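Local coordinates for protein tetraacyldisaccharide 4'-kinase (Aquifex aeolicus, PDB 4EHX) that phosphorylates the 4'-position of a tetraacyldisaccharide 1-phosphate with ATP, giving lipid IVA in the lipid A pathway, at residues T22-D25 with K30-K33; P200-F205 with K307-R312. All blocks are in the same frame, centred on the assembly; numbering follows the deposited sequence.

Interaction 1 of 2, residues T22-D25 with K30-K33; sequences TLYD and KIKK
Tyr24, in the last turn of helix 7-25, and Lys30, in the loop that follows, come closest along the two backbones, their CA atoms 7.6 Å apart. The contact joins the C-terminal end of helix 7-25 to the connection leading to strand 38-43: the chain leaves the helix, crosses four residues and runs on, away from the helix end. No direct hydrogen bond joins the segments; a tyrosine suits the place because it offers both an apolar rim and a polar end. With CG anti to its own carbonyl carbon (chi1 -81°), the ring swings out from the helix toward the loop. Its edge meets two residues near the ring plane, CE1 of Tyr24 lying 3.8 Å from O of Lys30 and CD1 of Tyr24 3.8 Å from CG1 of Ile31. One water completes the join, 2.8 Å from OH of Tyr24 and donating a hydrogen bond to O of Lys30 at 2.7 Å. A phenylalanine here would lack the hydroxyl, and the water on O of Lys30 would probably lose its hold on the helix. Leu29 and Arg144 also touch the tyrosine and help bury it, while Lys30 and Ile31 are exposed. The isoleucine, branched at CB, turns its longer arm to the ring edge, CD1 of Ile31 lying 4.2 Å from CD1 of Tyr24.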
ATOM      1  N   THR A  22      -5.956  22.418 -10.939  1.00 23.02           N
ATOM      2  CA  THR A  22      -5.869  23.357 -12.063  1.00 23.20           C
ATOM      3  C   THR A  22      -4.501  24.032 -12.101  1.00 23.54           C
ATOM      4  O   THR A  22      -3.899  24.198 -13.175  1.00 24.64           O
ATOM      5  CB  THR A  22      -6.982  24.415 -11.996  1.00 29.00           C
ATOM      6  OG1 THR A  22      -8.250  23.767 -12.149  1.00 33.82           O
ATOM      7  CG2 THR A  22      -6.808  25.455 -13.092  1.00 33.52           C
ATOM      8  N   LEU A  23      -3.990  24.405 -10.933  1.00 24.28           N
ATOM      9  CA  LEU A  23      -2.669  25.035 -10.884  1.00 22.15           C
ATOM     10  C   LEU A  23      -1.581  24.119 -11.444  1.00 24.67           C
ATOM     11  O   LEU A  23      -0.745  24.558 -12.245  1.00 23.44           O
ATOM     12  CB  LEU A  23      -2.330  25.495  -9.460  1.00 26.88           C
ATOM     13  CG  LEU A  23      -3.235  26.614  -8.927  1.00 31.06           C
ATOM     14  CD1 LEU A  23      -2.945  26.911  -7.461  1.00 36.39           C
ATOM     15  CD2 LEU A  23      -3.086  27.863  -9.771  1.00 32.76           C
ATOM     16  N   TYR A  24      -1.589  22.848 -11.048  1.00 23.63           N
ATOM     17  CA  TYR A  24      -0.615  21.911 -11.605  1.00 22.96           C
ATOM     18  C   TYR A  24      -0.860  21.658 -13.089  1.00 20.71           C
ATOM     19  O   TYR A  24       0.088  21.618 -13.864  1.00 28.05           O
ATOM     20  CB  TYR A  24      -0.593  20.591 -10.840  1.00 20.85           C
ATOM     21  CG  TYR A  24       0.234  20.670  -9.572  1.00 19.85           C
ATOM     22  CD1 TYR A  24       1.621  20.670  -9.634  1.00 21.77           C
ATOM     23  CD2 TYR A  24      -0.372  20.770  -8.325  1.00 21.74           C
ATOM     24  CE1 TYR A  24       2.382  20.745  -8.495  1.00 18.84           C
ATOM     25  CE2 TYR A  24       0.391  20.847  -7.163  1.00 24.17           C
ATOM     26  CZ  TYR A  24       1.765  20.838  -7.262  1.00 24.28           C
ATOM     27  OH  TYR A  24       2.546  20.923  -6.137  1.00 26.91           O
ATOM     28  N   ASP A  25      -2.128  21.475 -13.464  1.00 25.17           N
ATOM     29  CA  ASP A  25      -2.509  21.223 -14.856  1.00 31.19           C
ATOM     30  C   ASP A  25      -1.924  22.284 -15.790  1.00 31.97           C
ATOM     31  O   ASP A  25      -1.450  21.972 -16.879  1.00 33.17           O
ATOM     32  CB  ASP A  25      -4.035  21.251 -15.013  1.00 28.29           C
ATOM     33  CG  ASP A  25      -4.711  20.007 -14.480  1.00 28.32           C
ATOM     34  OD1 ASP A  25      -4.010  19.053 -14.068  1.00 27.96           O
ATOM     35  OD2 ASP A  25      -5.969  19.978 -14.489  1.00 30.05           O
ATOM     36  N   LYS A  30       5.424  24.331  -9.503  1.00 26.93           N
ATOM     37  CA  LYS A  30       6.597  23.626  -9.978  1.00 25.06           C
ATOM     38  C   LYS A  30       6.469  22.117  -9.775  1.00 21.84           C
ATOM     39  O   LYS A  30       6.029  21.652  -8.716  1.00 24.01           O
ATOM     40  CB  LYS A  30       7.849  24.141  -9.264  1.00 33.26           C
ATOM     41  CG  LYS A  30       9.164  23.634  -9.866  1.00 40.37           C
ATOM     42  CD  LYS A  30      10.305  24.574  -9.506  1.00 52.95           C
ATOM     43  CE  LYS A  30      11.658  23.945  -9.791  1.00 68.34           C
ATOM     44  NZ  LYS A  30      12.737  24.531  -8.935  1.00 74.99           N
ATOM     45  N   ILE A  31       6.803  21.382 -10.831  1.00 24.72           N
ATOM     46  CA  ILE A  31       6.930  19.935 -10.768  1.00 23.43           C
ATOM     47  C   ILE A  31       8.421  19.604 -10.831  1.00 24.78           C
ATOM     48  O   ILE A  31       9.084  19.887 -11.830  1.00 28.82           O
ATOM     49  CB  ILE A  31       6.135  19.257 -11.898  1.00 20.56           C
ATOM     50  CG1 ILE A  31       4.638  19.585 -11.720  1.00 18.49           C
ATOM     51  CG2 ILE A  31       6.354  17.729 -11.868  1.00 22.22           C
ATOM     52  CD1 ILE A  31       3.738  19.133 -12.871  1.00 27.17           C
ATOM     53  N   LYS A  32       8.944  19.037  -9.748  1.00 23.08           N
ATOM     54  CA  LYS A  32      10.383  18.754  -9.643  1.00 25.69           C
ATOM     55  C   LYS A  32      10.740  17.416 -10.275  1.00 25.06           C
ATOM     56  O   LYS A  32       9.922  16.516 -10.321  1.00 22.04           O
ATOM     57  CB  LYS A  32      10.809  18.803  -8.174  1.00 24.99           C
ATOM     58  CG  LYS A  32      10.406  20.132  -7.521  1.00 32.90           C
ATOM     59  CD  LYS A  32      10.793  20.219  -6.054  1.00 41.66           C
ATOM     60  CE  LYS A  32      12.278  20.470  -5.899  1.00 47.94           C
ATOM     61  NZ  LYS A  32      12.754  21.513  -6.849  1.00 55.62           N
ATOM     62  N   LYS A  33      11.977  17.278 -10.741  1.00 23.27           N
ATOM     63  CA  LYS A  33      12.359  16.090 -11.492  1.00 27.81           C
ATOM     64  C   LYS A  33      13.598  15.436 -10.916  1.00 26.35           C
ATOM     65  O   LYS A  33      14.674  16.027 -10.930  1.00 25.62           O
ATOM     66  CB  LYS A  33      12.616  16.480 -12.952  1.00 30.06           C
ATOM     67  CG  LYS A  33      13.182  15.363 -13.811  1.00 31.72           C
ATOM     68  CD  LYS A  33      12.111  14.423 -14.288  1.00 28.67           C
ATOM     69  CE  LYS A  33      12.613  13.528 -15.425  1.00 28.26           C
ATOM     70  NZ  LYS A  33      13.756  12.654 -14.998  1.00 27.34           N
TER
HETATM   71  O   HOH W   1       4.860  22.546  -6.440  1.00 23.62           O

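Interaction 2 of 2, residues P200-F205 with K307-R312; sequences PTFKMF and KKLIYR
Leu309 of helix 303-312 bridges to Pro200, just before strand 201-212, and to Phe202 near its start, an apolar helix-on-strand contact in a P-loop kinase fold. The backbones stay well apart, CA of Pro200 and CA of Leu309 being 9.1 Å from each other, so the join is made by side chains.

The van der Waals contacts converge on one methyl group. CD1 of Leu309 lies 3.9 Å from CB of Pro200 and 4.1 Å from CG of Pro200, and the two side chains cross at about a right angle. The leucine holds CG anti to its own carbonyl carbon (chi1 -75°), and its extended second torsion (175°) carries CD1 outward to the strand. Proline suits the entry to the strand: its compact ring presents apolar carbons to the helix.

The contact with the phenylalanine is also van der Waals, and a little longer. The same CD1 of Leu309 comes to 4.2 Å from CZ of Phe202, reaching the ring at its edge and near its plane. Phe202 is buried, and its long, flat side chain can span from the strand toward the helix while also packing on Leu300.

Polar bonding between the segments is absent; the helix is held by its own backbone bonds, the strand by bonds to strand 182-186, as between Phe202 and both Leu183 and Leu185. Within the helix, Tyr311 N donates to Lys307 O at 2.9 Å, the i to i+4 bond of an alpha-helix.

Around the contact, strand 201-212 runs between strand 182-186, its parallel neighbour, and strand 291-300, its antiparallel one. Helix 303-312 in turn rests against helix 51-61, which begins within the predicted ATP-binding residues of the P-loop; there Ile310 packs on Leu58 and Leu61, while Met204 of the strand reaches Phe54 of that same helix.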
ATOM      1  N   PRO A 200      -3.632   2.151 -21.160  1.00 30.38           N
ATOM      2  CA  PRO A 200      -3.200   0.794 -20.804  1.00 31.46           C
ATOM      3  C   PRO A 200      -3.841   0.402 -19.479  1.00 34.49           C
ATOM      4  O   PRO A 200      -3.731   1.129 -18.493  1.00 30.07           O
ATOM      5  CB  PRO A 200      -1.689   0.942 -20.628  1.00 35.19           C
ATOM      6  CG  PRO A 200      -1.326   2.155 -21.447  1.00 38.40           C
ATOM      7  CD  PRO A 200      -2.497   3.079 -21.303  1.00 33.17           C
ATOM      8  N   THR A 201      -4.500  -0.748 -19.459  1.00 30.36           N
ATOM      9  CA  THR A 201      -5.334  -1.126 -18.329  1.00 33.96           C
ATOM     10  C   THR A 201      -5.084  -2.590 -17.977  1.00 29.59           C
ATOM     11  O   THR A 201      -5.010  -3.436 -18.864  1.00 27.24           O
ATOM     12  CB  THR A 201      -6.823  -0.883 -18.659  1.00 39.82           C
ATOM     13  OG1 THR A 201      -7.014   0.511 -18.938  1.00 35.22           O
ATOM     14  CG2 THR A 201      -7.718  -1.297 -17.494  1.00 32.32           C
ATOM     15  N   PHE A 202      -4.959  -2.870 -16.683  1.00 24.56           N
ATOM     16  CA  PHE A 202      -4.550  -4.188 -16.192  1.00 29.15           C
ATOM     17  C   PHE A 202      -5.403  -4.647 -15.021  1.00 30.76           C
ATOM     18  O   PHE A 202      -5.407  -4.020 -13.963  1.00 27.73           O
ATOM     19  CB  PHE A 202      -3.100  -4.132 -15.712  1.00 23.58           C
ATOM     20  CG  PHE A 202      -2.158  -3.588 -16.735  1.00 27.82           C
ATOM     21  CD1 PHE A 202      -1.936  -2.223 -16.824  1.00 25.81           C
ATOM     22  CD2 PHE A 202      -1.531  -4.437 -17.637  1.00 30.35           C
ATOM     23  CE1 PHE A 202      -1.077  -1.713 -17.783  1.00 29.72           C
ATOM     24  CE2 PHE A 202      -0.678  -3.936 -18.602  1.00 31.48           C
ATOM     25  CZ  PHE A 202      -0.452  -2.572 -18.673  1.00 31.32           C
ATOM     26  N   LYS A 203      -6.104  -5.753 -15.196  1.00 27.67           N
ATOM     27  CA  LYS A 203      -6.911  -6.292 -14.115  1.00 27.59           C
ATOM     28  C   LYS A 203      -6.024  -6.970 -13.093  1.00 28.25           C
ATOM     29  O   LYS A 203      -5.104  -7.716 -13.447  1.00 27.14           O
ATOM     30  CB  LYS A 203      -7.909  -7.308 -14.664  1.00 30.40           C
ATOM     31  CG  LYS A 203      -9.066  -6.693 -15.441  1.00 30.00           C
ATOM     32  CD  LYS A 203      -9.977  -7.824 -15.908  1.00 41.12           C
ATOM     33  CE  LYS A 203     -11.274  -7.325 -16.500  1.00 45.10           C
ATOM     34  NZ  LYS A 203     -12.116  -8.516 -16.814  1.00 52.67           N
ATOM     35  N   MET A 204      -6.320  -6.733 -11.822  1.00 28.33           N
ATOM     36  CA  MET A 204      -5.511  -7.284 -10.744  1.00 22.82           C
ATOM     37  C   MET A 204      -6.341  -8.175  -9.841  1.00 30.07           C
ATOM     38  O   MET A 204      -7.398  -7.766  -9.355  1.00 28.46           O
ATOM     39  CB  MET A 204      -4.905  -6.148  -9.919  1.00 24.19           C
ATOM     40  CG  MET A 204      -4.175  -6.629  -8.668  1.00 23.41           C
ATOM     41  SD  MET A 204      -3.380  -5.249  -7.794  1.00 29.17           S
ATOM     42  CE  MET A 204      -4.070  -5.459  -6.149  1.00 26.63           C
ATOM     43  N   PHE A 205      -5.850  -9.391  -9.634  1.00 23.62           N
ATOM     44  CA  PHE A 205      -6.500 -10.381  -8.778  1.00 26.32           C
ATOM     45  C   PHE A 205      -5.527 -10.621  -7.647  1.00 29.39           C
ATOM     46  O   PHE A 205      -4.323 -10.541  -7.853  1.00 26.60           O
ATOM     47  CB  PHE A 205      -6.721 -11.702  -9.535  1.00 28.88           C
ATOM     48  CG  PHE A 205      -7.721 -11.610 -10.664  1.00 30.99           C
ATOM     49  CD1 PHE A 205      -7.372 -11.026 -11.873  1.00 30.77           C
ATOM     50  CD2 PHE A 205      -8.995 -12.140 -10.525  1.00 29.66           C
ATOM     51  CE1 PHE A 205      -8.291 -10.951 -12.921  1.00 30.33           C
ATOM     52  CE2 PHE A 205      -9.914 -12.077 -11.570  1.00 34.17           C
ATOM     53  CZ  PHE A 205      -9.565 -11.477 -12.764  1.00 34.00           C
ATOM     54  N   LYS A 307       5.234  -4.747 -18.125  1.00 25.72           N
ATOM     55  CA  LYS A 307       6.692  -4.845 -18.098  1.00 24.84           C
ATOM     56  C   LYS A 307       7.285  -3.970 -19.191  1.00 26.61           C
ATOM     57  O   LYS A 307       8.312  -3.322 -18.994  1.00 26.48           O
ATOM     58  CB  LYS A 307       7.166  -6.299 -18.298  1.00 25.09           C
ATOM     59  CG  LYS A 307       6.905  -7.218 -17.086  1.00 30.34           C
ATOM     60  CD  LYS A 307       7.423  -8.631 -17.374  1.00 35.06           C
ATOM     61  CE  LYS A 307       7.351  -9.548 -16.150  1.00 39.47           C
ATOM     62  NZ  LYS A 307       7.769 -10.940 -16.516  1.00 38.21           N
ATOM     63  N   LYS A 308       6.645  -3.962 -20.355  1.00 26.74           N
ATOM     64  CA  LYS A 308       7.118  -3.128 -21.458  1.00 29.93           C
ATOM     65  C   LYS A 308       7.034  -1.643 -21.130  1.00 29.16           C
ATOM     66  O   LYS A 308       7.954  -0.891 -21.457  1.00 26.20           O
ATOM     67  CB  LYS A 308       6.355  -3.433 -22.749  1.00 32.72           C
ATOM     68  CG  LYS A 308       6.792  -2.597 -23.948  1.00 34.63           C
ATOM     69  CD  LYS A 308       6.230  -3.169 -25.242  1.00 37.86           C
ATOM     70  CE  LYS A 308       6.655  -2.337 -26.446  1.00 42.11           C
ATOM     71  NZ  LYS A 308       6.068  -2.864 -27.712  1.00 46.45           N
ATOM     72  N   LEU A 309       5.945  -1.213 -20.492  1.00 25.79           N
ATOM     73  CA  LEU A 309       5.817   0.196 -20.112  1.00 29.09           C
ATOM     74  C   LEU A 309       6.922   0.564 -19.140  1.00 28.32           C
ATOM     75  O   LEU A 309       7.485   1.650 -19.209  1.00 28.31           O
ATOM     76  CB  LEU A 309       4.472   0.503 -19.445  1.00 28.12           C
ATOM     77  CG  LEU A 309       3.206   0.589 -20.297  1.00 42.82           C
ATOM     78  CD1 LEU A 309       1.996   0.768 -19.385  1.00 34.77           C
ATOM     79  CD2 LEU A 309       3.293   1.720 -21.317  1.00 43.24           C
ATOM     80  N   ILE A 310       7.224  -0.350 -18.227  1.00 23.38           N
ATOM     81  CA  ILE A 310       8.224  -0.077 -17.204  1.00 25.37           C
ATOM     82  C   ILE A 310       9.609   0.032 -17.821  1.00 24.10           C
ATOM     83  O   ILE A 310      10.342   0.985 -17.564  1.00 28.15           O
ATOM     84  CB  ILE A 310       8.185  -1.142 -16.116  1.00 26.57           C
ATOM     85  CG1 ILE A 310       6.858  -1.044 -15.356  1.00 20.74           C
ATOM     86  CG2 ILE A 310       9.372  -1.006 -15.152  1.00 26.08           C
ATOM     87  CD1 ILE A 310       6.596  -2.227 -14.453  1.00 24.42           C
ATOM     88  N   TYR A 311       9.947  -0.948 -18.648  1.00 25.80           N
ATOM     89  CA  TYR A 311      11.211  -0.978 -19.373  1.00 26.17           C
ATOM     90  C   TYR A 311      11.492   0.334 -20.113  1.00 29.59           C
ATOM     91  O   TYR A 311      12.612   0.861 -20.064  1.00 26.08           O
ATOM     92  CB  TYR A 311      11.183  -2.177 -20.324  1.00 35.33           C
ATOM     93  CG  TYR A 311      12.208  -2.201 -21.431  1.00 49.33           C
ATOM     94  CD1 TYR A 311      13.521  -2.582 -21.184  1.00 62.16           C
ATOM     95  CD2 TYR A 311      11.847  -1.901 -22.739  1.00 52.42           C
ATOM     96  CE1 TYR A 311      14.455  -2.628 -22.204  1.00 67.19           C
ATOM     97  CE2 TYR A 311      12.770  -1.949 -23.765  1.00 53.19           C
ATOM     98  CZ  TYR A 311      14.071  -2.312 -23.492  1.00 65.73           C
ATOM     99  OH  TYR A 311      14.990  -2.357 -24.514  1.00 80.22           O
ATOM    100  N   ARG A 312      10.479   0.877 -20.783  1.00 24.58           N
ATOM    101  CA  ARG A 312      10.685   2.074 -21.603  1.00 26.92           C
ATOM    102  C   ARG A 312      11.022   3.355 -20.830  1.00 27.94           C
ATOM    103  O   ARG A 312      11.561   4.297 -21.418  1.00 25.76           O
ATOM    104  CB  ARG A 312       9.494   2.317 -22.537  1.00 29.28           C
ATOM    105  CG  ARG A 312       9.296   1.232 -23.605  1.00 28.88           C
ATOM    106  CD  ARG A 312      10.453   1.208 -24.602  1.00 35.49           C
ATOM    107  NE  ARG A 312      10.279   0.144 -25.596  1.00 39.05           N
ATOM    108  CZ  ARG A 312       9.654   0.310 -26.758  1.00 45.55           C
ATOM    109  NH1 ARG A 312       9.149   1.499 -27.076  1.00 36.62           N
ATOM    110  NH2 ARG A 312       9.536  -0.708 -27.607  1.00 42.35           N
TER

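Both segments of interaction 1 precede those of interaction 2 along the chain. Their centres lie 25 Å apart and their nearest atoms about 11 Å, so they do not touch. Interaction 1 is a local closure, with four residues between its segments, where helix 7-25 gives way to the loop leading to strand 38-43. Interaction 2 spans 101 intervening residues and brings helix 303-312, near the C-terminus, to the start of strand 201-212. They share no helix or strand, but all four segments belong to the LpxK family region. Neither touches the predicted ATP-binding residues, Ser45 to Thr52, but the segments of interaction 2 pack beside helix 51-61, which starts at the P-loop.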